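Local coordinates for protein phage related exonuclease (Haemophilus somnus 129PT, PDB 3K93) that probably degrades DNA as a trimeric, metal-dependent phage-type exonuclease with the PD-(D/E)XK nuclease fold found in lambda exonuclease, at residues L5-K9 and A211-D216; L15-I19 and T36-V41; K113-I118 and F157-T162; S120-F124 and R187-T191. All blocks are in the same frame, centred on the assembly; numbering follows the deposited sequence.

Interactions 3 and 4 sit together at the four-stranded sheet, their centres 8 Å apart, and bond to each other directly: Ser115 OG with His121 ND1, and Leu159 O with Arg188 NH1. Both also touch the third subunit. Interaction 3 is the one beside the metal site: the Lys113 side chain comes within about 4 Å of the sodium ion held at Asp100, Asp111 and Thr112. Across the chain's centre, interactions 1 and 2 form a second pair, centres 13 Å apart, with Val41 packed against Ala211, Tyr214 and Tyr215. The two pairs stay apart; interactions 2 and 3 approach to about 9 Å between nearest atoms.

Interaction 1. Residues L5-K9 and A211-D216; sequences LYHLK and AQKYYD
Leu8 lays its CB over one face of the Tyr215 ring, close above its centre: the carbon is 3.7 Å from the ring centroid in a CH-pi contact 14° off the ring normal. The leucine then crosses the tyrosine obliquely. Its CG stands opposite the backbone N (chi1 178°), which carries branch CD2 past Tyr215 CB to Ala211, where Leu8 CD2 and Ala211 CB are 4.1 Å apart. Tyr6 meets the same tyrosine differently. Their side chains cross at about a right angle, Tyr6 CB lies 3.7 Å from Tyr215 OH, and that hydroxyl reaches the edge of the Tyr6 ring near its plane. In the fold, this contact joins the two ends of the chain: the N-terminal segment leading into strand 10-11 is laid across the long C-terminal helix 198-221. Tyr215 OH bonds to Asp48 and also accepts from water 1 at 3.1 Å, a water that takes the N-H of His7. Extended beyond CG, Gln212 reaches across to donate from NE2 to Leu8 O at 2.8 Å, with 150° at the hydrogen and the oxygen met almost end-on; NE2 also bonds to Glu93 O, so this one amide nitrogen serves two main-chain carbonyls. Water 2 completes the seam, accepting from Leu8 N at 3.0 Å and donating to Asp216 OD1 at 2.9 Å, with OD1 lying in plane at the edge of the Tyr215 ring.

Interaction 2. Residues L15-I19 and T36-V41; sequences LHKII and TAKSAV
Thr36 opens the contact by setting its CG2 against the carbonyl oxygen of Lys17, 3.6 Å away. The motif is a close helix-helix packing on the other side of the chain's centre from the four-stranded sheet: the short, weakly bonded helix 15-19 lies against the start of helix 35-50, their axes 7.9 Å apart at closest and their directions 136° apart. Next comes Ala37, where the backbones are nearest. Its CA points a hydrogen at that same Lys17 O in a CA-H...O contact of 3.5 Å, while its CB rests against Ile18, with Ala37 CB to Ile18 CB at 4.1 Å. One turn on, Ala40 turns its methyl toward the short helix and meets two residues at once: Ala40 CB is 3.6 Å from Lys17 CB and 3.9 Å from Ile18 CG2. The small alanine side chains let the two backbones come this close. From Lys17 CB outward the chain leads away from the contact. Val41 ends the run. Ile18 has CG1 between its backbone N and carbonyl carbon (chi1 62°), leaving CG2 as the branch that faces helix 35-50; that methyl crosses to Val41 CG2 at 3.8 Å.

Interaction 3. Residues K113-I118 and F157-T162; sequences KCSWDI and FVLFPT
Val158 O is gripped twice: Ser115 N donates to it at 2.9 Å, and water 3 donates to it at 2.7 Å. The same water gives its other hydrogen to Ser115 O at 2.8 Å and accepts from Phe160 N, so it stitches the two segments together just where they splay apart. One step back, Val158 N donates to Lys113 O at 2.9 Å and 172°, nearly straight. These bonds belong to the parallel pairing of strands 108-114 and 152-158, central in the four-stranded sheet. On one face of the sheet, Lys113 CB leans against Phe157 CD1 at 3.8 Å. Past the strands, Leu159 CD2 packs on Ile118 CG1 at 3.7 Å, and Trp116 crosses Thr162 obliquely, its CH2 touching Thr162 CG2 at 3.5 Å. Lys63 NZ gathers the oxygens Ser115 O, Trp116 O, Phe160 O and Thr162 OG1, tying both loops together. The amine of Lys113 bonds to Gln140 and, weakly, to Asp111, one of the residues at the sodium site. With Asp111 two residues before it, Lys113 fits the lysine of a PD-(D/E)XK motif, and the strand pairing thus helps to place the backbone from which this probable active-site amine extends.

Interaction 4. Residues S120-F124 and R187-T191; sequences SHPFF and RRITT
An inverse gamma turn centred on Pro122, in the loop between strand 108-114 and helix 125-135, docks through Thr190 on the start of strand 189-195, outermost in this chain's four-stranded sheet. The turn is closed by a weak bond from Phe123 N to His121 O, 3.1 Å, and it brings two competing carbonyls to the threonine: Pro122 O is 3.0 Å and Phe123 O 3.2 Å from Thr190 OG1. Thr190 OG1 sits opposite its own carbonyl carbon (chi1 -59°), placing it among these oxygens and also 2.7 Å from water 4. That water lies in the plane of the His121 ring at its edge, 2.8 Å from NE2, and donates to Arg187 O at 2.6 Å, linking the loop to the residues just before strand 189-195. ND1 of the imidazole bonds to Ser115 OG, so the ring is held at both nitrogens. Its CD2 stands 3.5 Å above the centre of one face of the Phe123 ring. The phenyl in turn presents an edge to the other segment, with Phe123 CD1 3.4 Å from Arg187 O. The guanidinium group of Arg188 turns away from the loop, its NE bonding to Ile183 O and its NH1 to Leu159 O. From the third subunit, Phe50 stacks on Phe123 and Lys46 bonds to His121 O, so the loop is also part of the trimer interface. With two carbonyl oxygens and a water around the Thr190 hydroxyl, and His121 NE2 beyond the water, the single hydroxyl proton can serve one acceptor at a time, and at most one of the two carbonyls probably receives it.

Interaction 1. Residues L5-K9 and A211-D216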
# COMPACT_ATOMS: atom_id res chain seq x y z
N LEU A 5 19.32 30.94 9.32
CA LEU A 5 18.52 31.36 8.19
C LEU A 5 17.56 30.26 7.77
O LEU A 5 16.88 30.40 6.76
CB LEU A 5 19.42 31.69 7.01
CG LEU A 5 20.47 32.78 7.23
CD1 LEU A 5 21.45 32.70 6.07
CD2 LEU A 5 19.79 34.19 7.40
N TYR A 6 17.54 29.14 8.49
CA TYR A 6 16.52 28.10 8.27
C TYR A 6 15.63 28.07 9.49
O TYR A 6 16.10 27.98 10.62
CB TYR A 6 17.14 26.74 8.06
CG TYR A 6 17.95 26.62 6.78
CD1 TYR A 6 17.34 26.27 5.58
CD2 TYR A 6 19.32 26.83 6.77
CE1 TYR A 6 18.09 26.16 4.41
CE2 TYR A 6 20.06 26.69 5.61
CZ TYR A 6 19.43 26.36 4.44
OH TYR A 6 20.16 26.25 3.29
N HIS A 7 14.33 28.17 9.26
CA HIS A 7 13.37 28.17 10.33
C HIS A 7 12.07 27.53 9.85
O HIS A 7 11.55 27.90 8.80
CB HIS A 7 13.12 29.60 10.84
CG HIS A 7 12.29 29.63 12.08
ND1 HIS A 7 12.78 29.25 13.32
CD2 HIS A 7 10.99 29.96 12.27
CE1 HIS A 7 11.82 29.36 14.22
NE2 HIS A 7 10.72 29.79 13.61
N LEU A 8 11.59 26.54 10.59
CA LEU A 8 10.40 25.85 10.19
C LEU A 8 9.14 26.55 10.72
O LEU A 8 9.01 26.80 11.92
CB LEU A 8 10.43 24.40 10.69
CG LEU A 8 9.22 23.53 10.39
CD1 LEU A 8 9.02 23.38 8.87
CD2 LEU A 8 9.36 22.14 11.03
N LYS A 9 8.23 26.85 9.80
CA LYS A 9 6.82 27.09 10.09
C LYS A 9 6.01 26.07 9.29
O LYS A 9 6.24 25.89 8.14
CB LYS A 9 6.44 28.52 9.75
CG LYS A 9 7.00 29.49 10.76
CD LYS A 9 6.62 30.92 10.48
CE LYS A 9 7.31 31.88 11.45
NZ LYS A 9 6.84 33.25 11.21
N ALA A 211 8.71 19.64 16.41
CA ALA A 211 9.13 19.54 15.00
C ALA A 211 10.22 20.55 14.63
O ALA A 211 11.14 20.21 13.91
CB ALA A 211 7.91 19.67 14.02
N GLN A 212 10.12 21.78 15.13
CA GLN A 212 11.10 22.82 14.81
C GLN A 212 12.48 22.48 15.42
O GLN A 212 13.52 22.74 14.79
CB GLN A 212 10.65 24.19 15.34
CG GLN A 212 9.38 24.76 14.66
CD GLN A 212 8.84 25.99 15.35
OE1 GLN A 212 8.93 26.11 16.58
NE2 GLN A 212 8.29 26.92 14.58
N LYS A 213 12.48 21.91 16.63
CA LYS A 213 13.73 21.49 17.23
C LYS A 213 14.36 20.37 16.43
O LYS A 213 15.55 20.41 16.19
CB LYS A 213 13.57 21.08 18.69
CG LYS A 213 13.23 22.27 19.60
CD LYS A 213 13.15 21.87 21.11
CE LYS A 213 12.56 23.02 21.99
NZ LYS A 213 13.61 23.95 22.43
N TYR A 214 13.57 19.38 16.03
CA TYR A 214 14.09 18.30 15.20
C TYR A 214 14.62 18.84 13.86
O TYR A 214 15.73 18.54 13.45
CB TYR A 214 13.00 17.21 14.98
CG TYR A 214 13.48 16.04 14.18
CD1 TYR A 214 14.50 15.22 14.63
CD2 TYR A 214 12.87 15.71 12.98
CE1 TYR A 214 14.96 14.15 13.86
CE2 TYR A 214 13.30 14.63 12.22
CZ TYR A 214 14.34 13.87 12.66
OH TYR A 214 14.71 12.83 11.89
N TYR A 215 13.82 19.65 13.20
CA TYR A 215 14.23 20.33 11.96
C TYR A 215 15.59 21.03 12.12
O TYR A 215 16.47 20.87 11.27
CB TYR A 215 13.13 21.33 11.55
CG TYR A 215 13.40 22.27 10.36
CD1 TYR A 215 14.08 23.46 10.54
CD2 TYR A 215 12.97 21.94 9.07
CE1 TYR A 215 14.33 24.33 9.45
CE2 TYR A 215 13.20 22.80 7.98
CZ TYR A 215 13.87 24.00 8.19
OH TYR A 215 14.09 24.86 7.16
N ASP A 216 15.77 21.81 13.19
CA ASP A 216 17.02 22.54 13.41
C ASP A 216 18.24 21.59 13.49
O ASP A 216 19.35 21.90 13.00
CB ASP A 216 16.95 23.36 14.70
CG ASP A 216 15.99 24.58 14.59
OD1 ASP A 216 15.64 24.99 13.47
OD2 ASP A 216 15.61 25.13 15.64
O HOH W 1 13.65 27.76 6.17
O HOH W 2 12.95 25.89 13.13

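Interaction 2. Residues L15-I19 and T36-V41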
# COMPACT_ATOMS: atom_id res chain seq x y z
N LEU A 15 -0.25 20.08 8.85
CA LEU A 15 -0.19 19.85 10.30
C LEU A 15 -0.56 18.42 10.69
O LEU A 15 -0.05 17.90 11.68
CB LEU A 15 -1.13 20.79 11.06
CG LEU A 15 -0.71 22.22 11.32
CD1 LEU A 15 -1.92 23.00 11.83
CD2 LEU A 15 0.49 22.26 12.32
N HIS A 16 -1.45 17.79 9.95
CA HIS A 16 -1.81 16.40 10.26
C HIS A 16 -0.58 15.49 10.19
O HIS A 16 -0.48 14.57 10.96
CB HIS A 16 -2.91 15.90 9.33
CG HIS A 16 -2.46 15.64 7.94
ND1 HIS A 16 -2.17 16.66 7.05
CD2 HIS A 16 -2.20 14.49 7.28
CE1 HIS A 16 -1.76 16.14 5.90
NE2 HIS A 16 -1.77 14.83 6.02
N LYS A 17 0.38 15.79 9.32
CA LYS A 17 1.60 14.98 9.21
C LYS A 17 2.42 14.95 10.49
O LYS A 17 3.10 13.97 10.74
CB LYS A 17 2.47 15.44 8.05
CG LYS A 17 1.84 15.15 6.67
CD LYS A 17 2.60 15.89 5.55
CE LYS A 17 2.13 15.45 4.15
NZ LYS A 17 2.86 16.26 3.08
N ILE A 18 2.35 15.99 11.30
CA ILE A 18 3.24 16.10 12.47
C ILE A 18 2.47 16.13 13.79
O ILE A 18 3.07 16.14 14.86
CB ILE A 18 4.28 17.26 12.33
CG1 ILE A 18 3.65 18.64 12.21
CG2 ILE A 18 5.18 17.07 11.05
CD1 ILE A 18 3.02 19.12 13.46
N ILE A 19 1.14 16.06 13.71
CA ILE A 19 0.28 16.20 14.88
C ILE A 19 0.21 14.91 15.74
O ILE A 19 -0.18 14.96 16.90
CB ILE A 19 -1.19 16.58 14.47
CG1 ILE A 19 -1.90 17.32 15.60
CG2 ILE A 19 -2.02 15.31 14.03
CD1 ILE A 19 -1.20 18.62 15.95
N THR A 36 6.27 8.95 11.95
CA THR A 36 5.61 9.68 10.90
C THR A 36 5.96 11.15 10.88
O THR A 36 6.18 11.70 9.81
CB THR A 36 4.07 9.55 11.00
OG1 THR A 36 3.77 8.20 10.78
CG2 THR A 36 3.29 10.42 9.97
N ALA A 37 5.95 11.78 12.06
CA ALA A 37 6.21 13.22 12.15
C ALA A 37 7.65 13.51 11.70
O ALA A 37 7.89 14.45 10.93
CB ALA A 37 5.97 13.75 13.61
N LYS A 38 8.58 12.68 12.14
CA LYS A 38 9.98 12.85 11.76
C LYS A 38 10.21 12.70 10.28
O LYS A 38 10.96 13.44 9.69
CB LYS A 38 10.85 11.88 12.51
CG LYS A 38 10.96 12.24 13.96
CD LYS A 38 11.40 11.04 14.76
CE LYS A 38 12.82 11.04 15.07
NZ LYS A 38 13.02 10.20 16.34
N SER A 39 9.53 11.74 9.69
CA SER A 39 9.62 11.53 8.27
C SER A 39 9.09 12.78 7.51
O SER A 39 9.73 13.25 6.56
CB SER A 39 8.87 10.26 7.88
OG SER A 39 8.88 10.13 6.48
N ALA A 40 7.99 13.35 7.96
CA ALA A 40 7.47 14.57 7.35
C ALA A 40 8.43 15.76 7.52
O ALA A 40 8.63 16.55 6.59
CB ALA A 40 6.06 14.92 7.89
N VAL A 41 9.01 15.91 8.71
CA VAL A 41 9.94 17.01 8.96
C VAL A 41 11.21 16.87 8.08
O VAL A 41 11.77 17.85 7.63
CB VAL A 41 10.31 17.10 10.49
CG1 VAL A 41 11.42 18.18 10.71
CG2 VAL A 41 8.99 17.42 11.35

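Interaction 3. Residues K113-I118 and F157-T162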
# COMPACT_ATOMS: atom_id res chain seq x y z
N LYS A 113 -13.35 21.56 -0.49
CA LYS A 113 -12.59 20.40 -0.92
C LYS A 113 -13.31 19.82 -2.14
O LYS A 113 -14.41 19.29 -2.02
CB LYS A 113 -12.54 19.36 0.20
CG LYS A 113 -12.07 19.94 1.57
CD LYS A 113 -10.60 20.31 1.55
CE LYS A 113 -10.15 20.71 2.94
NZ LYS A 113 -8.79 21.27 2.94
N CYS A 114 -12.67 19.93 -3.31
CA CYS A 114 -13.26 19.50 -4.59
C CYS A 114 -12.93 18.05 -4.84
O CYS A 114 -11.87 17.74 -5.31
CB CYS A 114 -12.70 20.36 -5.74
SG CYS A 114 -13.35 22.04 -5.69
N SER A 115 -13.87 17.16 -4.53
CA SER A 115 -13.66 15.73 -4.72
C SER A 115 -13.37 15.36 -6.18
O SER A 115 -13.91 15.98 -7.12
CB SER A 115 -14.88 14.96 -4.24
OG SER A 115 -15.26 15.38 -2.93
N TRP A 116 -12.52 14.36 -6.38
CA TRP A 116 -12.24 13.87 -7.72
C TRP A 116 -13.44 13.20 -8.41
O TRP A 116 -13.81 13.55 -9.55
CB TRP A 116 -11.05 12.90 -7.69
CG TRP A 116 -10.71 12.36 -9.02
CD1 TRP A 116 -10.91 11.08 -9.45
CD2 TRP A 116 -10.14 13.08 -10.13
NE1 TRP A 116 -10.49 10.95 -10.75
CE2 TRP A 116 -10.01 12.16 -11.19
CE3 TRP A 116 -9.71 14.40 -10.32
CZ2 TRP A 116 -9.46 12.52 -12.45
CZ3 TRP A 116 -9.15 14.77 -11.57
CH2 TRP A 116 -9.05 13.84 -12.62
N ASP A 117 -14.04 12.23 -7.72
CA ASP A 117 -15.12 11.47 -8.31
C ASP A 117 -16.12 11.00 -7.26
O ASP A 117 -15.95 11.25 -6.07
CB ASP A 117 -14.56 10.31 -9.22
CG ASP A 117 -13.95 9.17 -8.49
OD1 ASP A 117 -14.01 9.11 -7.22
OD2 ASP A 117 -13.45 8.26 -9.21
N ILE A 118 -17.20 10.38 -7.73
CA ILE A 118 -18.29 9.91 -6.87
C ILE A 118 -17.73 8.98 -5.79
O ILE A 118 -18.11 9.06 -4.64
CB ILE A 118 -19.41 9.21 -7.71
CG1 ILE A 118 -20.13 10.25 -8.60
CG2 ILE A 118 -20.40 8.42 -6.81
CD1 ILE A 118 -20.89 9.67 -9.80
N PHE A 157 -17.17 19.73 1.38
CA PHE A 157 -16.80 18.74 0.38
C PHE A 157 -17.79 18.93 -0.77
O PHE A 157 -19.00 18.82 -0.55
CB PHE A 157 -16.95 17.33 0.94
CG PHE A 157 -15.96 17.00 1.98
CD1 PHE A 157 -14.68 16.62 1.63
CD2 PHE A 157 -16.28 17.04 3.31
CE1 PHE A 157 -13.75 16.31 2.60
CE2 PHE A 157 -15.35 16.72 4.28
CZ PHE A 157 -14.09 16.38 3.93
N VAL A 158 -17.26 19.19 -1.97
CA VAL A 158 -18.05 19.50 -3.15
C VAL A 158 -17.61 18.67 -4.35
O VAL A 158 -16.41 18.56 -4.65
CB VAL A 158 -18.00 21.00 -3.47
CG1 VAL A 158 -18.74 21.79 -2.40
CG2 VAL A 158 -16.57 21.47 -3.58
N LEU A 159 -18.59 18.06 -5.03
CA LEU A 159 -18.35 17.24 -6.23
C LEU A 159 -18.90 17.96 -7.44
O LEU A 159 -20.12 18.15 -7.57
CB LEU A 159 -19.05 15.87 -6.12
CG LEU A 159 -18.83 14.96 -7.33
CD1 LEU A 159 -17.33 14.66 -7.56
CD2 LEU A 159 -19.68 13.64 -7.26
N PHE A 160 -17.98 18.38 -8.32
CA PHE A 160 -18.34 18.89 -9.61
C PHE A 160 -17.82 17.89 -10.63
O PHE A 160 -16.91 17.11 -10.34
CB PHE A 160 -17.61 20.23 -9.88
CG PHE A 160 -17.99 21.35 -8.93
CD1 PHE A 160 -19.23 21.96 -9.04
CD2 PHE A 160 -17.11 21.80 -7.98
CE1 PHE A 160 -19.59 22.98 -8.19
CE2 PHE A 160 -17.48 22.87 -7.11
CZ PHE A 160 -18.73 23.45 -7.23
N PRO A 161 -18.32 17.97 -11.86
CA PRO A 161 -17.71 17.19 -12.93
C PRO A 161 -16.26 17.53 -13.12
O PRO A 161 -15.88 18.69 -12.93
CB PRO A 161 -18.49 17.61 -14.18
CG PRO A 161 -19.63 18.35 -13.73
CD PRO A 161 -19.41 18.83 -12.34
N THR A 162 -15.44 16.55 -13.49
CA THR A 162 -14.03 16.77 -13.70
C THR A 162 -13.85 17.51 -15.03
O THR A 162 -14.39 17.09 -16.02
CB THR A 162 -13.26 15.42 -13.69
OG1 THR A 162 -13.40 14.83 -12.39
CG2 THR A 162 -11.77 15.60 -13.98
O HOH W 3 -15.30 18.40 -7.09

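Interaction 4. Residues S120-F124 and R187-T191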
# COMPACT_ATOMS: atom_id res chain seq x y z
N SER A 120 -14.74 8.94 -4.34
CA SER A 120 -13.90 9.57 -3.33
C SER A 120 -14.69 10.67 -2.59
O SER A 120 -14.35 11.06 -1.48
CB SER A 120 -12.61 10.19 -4.00
OG SER A 120 -12.93 11.33 -4.86
N HIS A 121 -15.76 11.15 -3.20
CA HIS A 121 -16.58 12.20 -2.60
C HIS A 121 -17.41 11.66 -1.42
O HIS A 121 -18.12 10.68 -1.59
CB HIS A 121 -17.53 12.80 -3.63
CG HIS A 121 -18.39 13.87 -3.07
ND1 HIS A 121 -17.91 15.12 -2.75
CD2 HIS A 121 -19.70 13.88 -2.73
CE1 HIS A 121 -18.89 15.86 -2.27
NE2 HIS A 121 -19.98 15.12 -2.22
N PRO A 122 -17.35 12.31 -0.26
CA PRO A 122 -18.13 11.87 0.89
C PRO A 122 -19.57 12.42 0.93
O PRO A 122 -19.85 13.47 1.53
CB PRO A 122 -17.32 12.38 2.08
CG PRO A 122 -16.62 13.61 1.56
CD PRO A 122 -16.43 13.41 0.08
N PHE A 123 -20.45 11.71 0.23
CA PHE A 123 -21.84 12.01 0.23
C PHE A 123 -22.43 11.86 1.62
O PHE A 123 -23.33 12.62 1.96
CB PHE A 123 -22.60 11.06 -0.70
CG PHE A 123 -22.40 11.34 -2.17
CD1 PHE A 123 -23.21 12.25 -2.84
CD2 PHE A 123 -21.41 10.68 -2.89
CE1 PHE A 123 -23.04 12.51 -4.19
CE2 PHE A 123 -21.24 10.95 -4.23
CZ PHE A 123 -22.07 11.88 -4.88
N PHE A 124 -21.97 10.87 2.39
CA PHE A 124 -22.68 10.46 3.61
C PHE A 124 -22.07 11.15 4.79
O PHE A 124 -20.90 11.37 4.81
CB PHE A 124 -22.66 8.94 3.70
CG PHE A 124 -23.23 8.29 2.47
CD1 PHE A 124 -24.56 8.48 2.14
CD2 PHE A 124 -22.43 7.54 1.61
CE1 PHE A 124 -25.08 7.92 0.97
CE2 PHE A 124 -22.94 6.98 0.48
CZ PHE A 124 -24.28 7.18 0.14
N ARG A 187 -27.24 17.77 -3.69
CA ARG A 187 -26.74 16.50 -3.11
C ARG A 187 -25.23 16.30 -3.23
O ARG A 187 -24.69 15.30 -2.70
CB ARG A 187 -27.46 15.31 -3.73
CG ARG A 187 -28.92 15.19 -3.24
CD ARG A 187 -29.70 14.28 -4.11
NE ARG A 187 -31.10 14.21 -3.72
CZ ARG A 187 -32.00 13.40 -4.27
NH1 ARG A 187 -31.65 12.58 -5.26
NH2 ARG A 187 -33.25 13.40 -3.84
N ARG A 188 -24.55 17.22 -3.90
CA ARG A 188 -23.12 17.09 -4.14
C ARG A 188 -22.27 18.01 -3.26
O ARG A 188 -21.11 18.20 -3.54
CB ARG A 188 -22.80 17.30 -5.63
CG ARG A 188 -23.23 16.10 -6.44
CD ARG A 188 -22.82 16.21 -7.90
NE ARG A 188 -23.72 17.07 -8.67
CZ ARG A 188 -23.40 18.24 -9.22
NH1 ARG A 188 -22.19 18.77 -9.12
NH2 ARG A 188 -24.32 18.92 -9.90
N ILE A 189 -22.88 18.58 -2.22
CA ILE A 189 -22.13 19.32 -1.20
C ILE A 189 -22.44 18.64 0.13
O ILE A 189 -23.60 18.45 0.45
CB ILE A 189 -22.43 20.87 -1.20
CG1 ILE A 189 -21.68 21.56 -0.05
CG2 ILE A 189 -23.89 21.16 -1.13
CD1 ILE A 189 -21.61 23.08 -0.16
N THR A 190 -21.41 18.26 0.87
CA THR A 190 -21.57 17.77 2.23
C THR A 190 -20.63 18.57 3.09
O THR A 190 -19.43 18.66 2.78
CB THR A 190 -21.23 16.27 2.36
OG1 THR A 190 -22.09 15.52 1.50
CG2 THR A 190 -21.45 15.76 3.82
N THR A 191 -21.18 19.16 4.16
CA THR A 191 -20.45 20.09 5.03
C THR A 191 -20.17 19.45 6.40
O THR A 191 -21.05 18.82 6.95
CB THR A 191 -21.24 21.40 5.24
OG1 THR A 191 -21.36 22.09 3.99
CG2 THR A 191 -20.49 22.32 6.22
O HOH W 4 -22.52 15.54 -1.20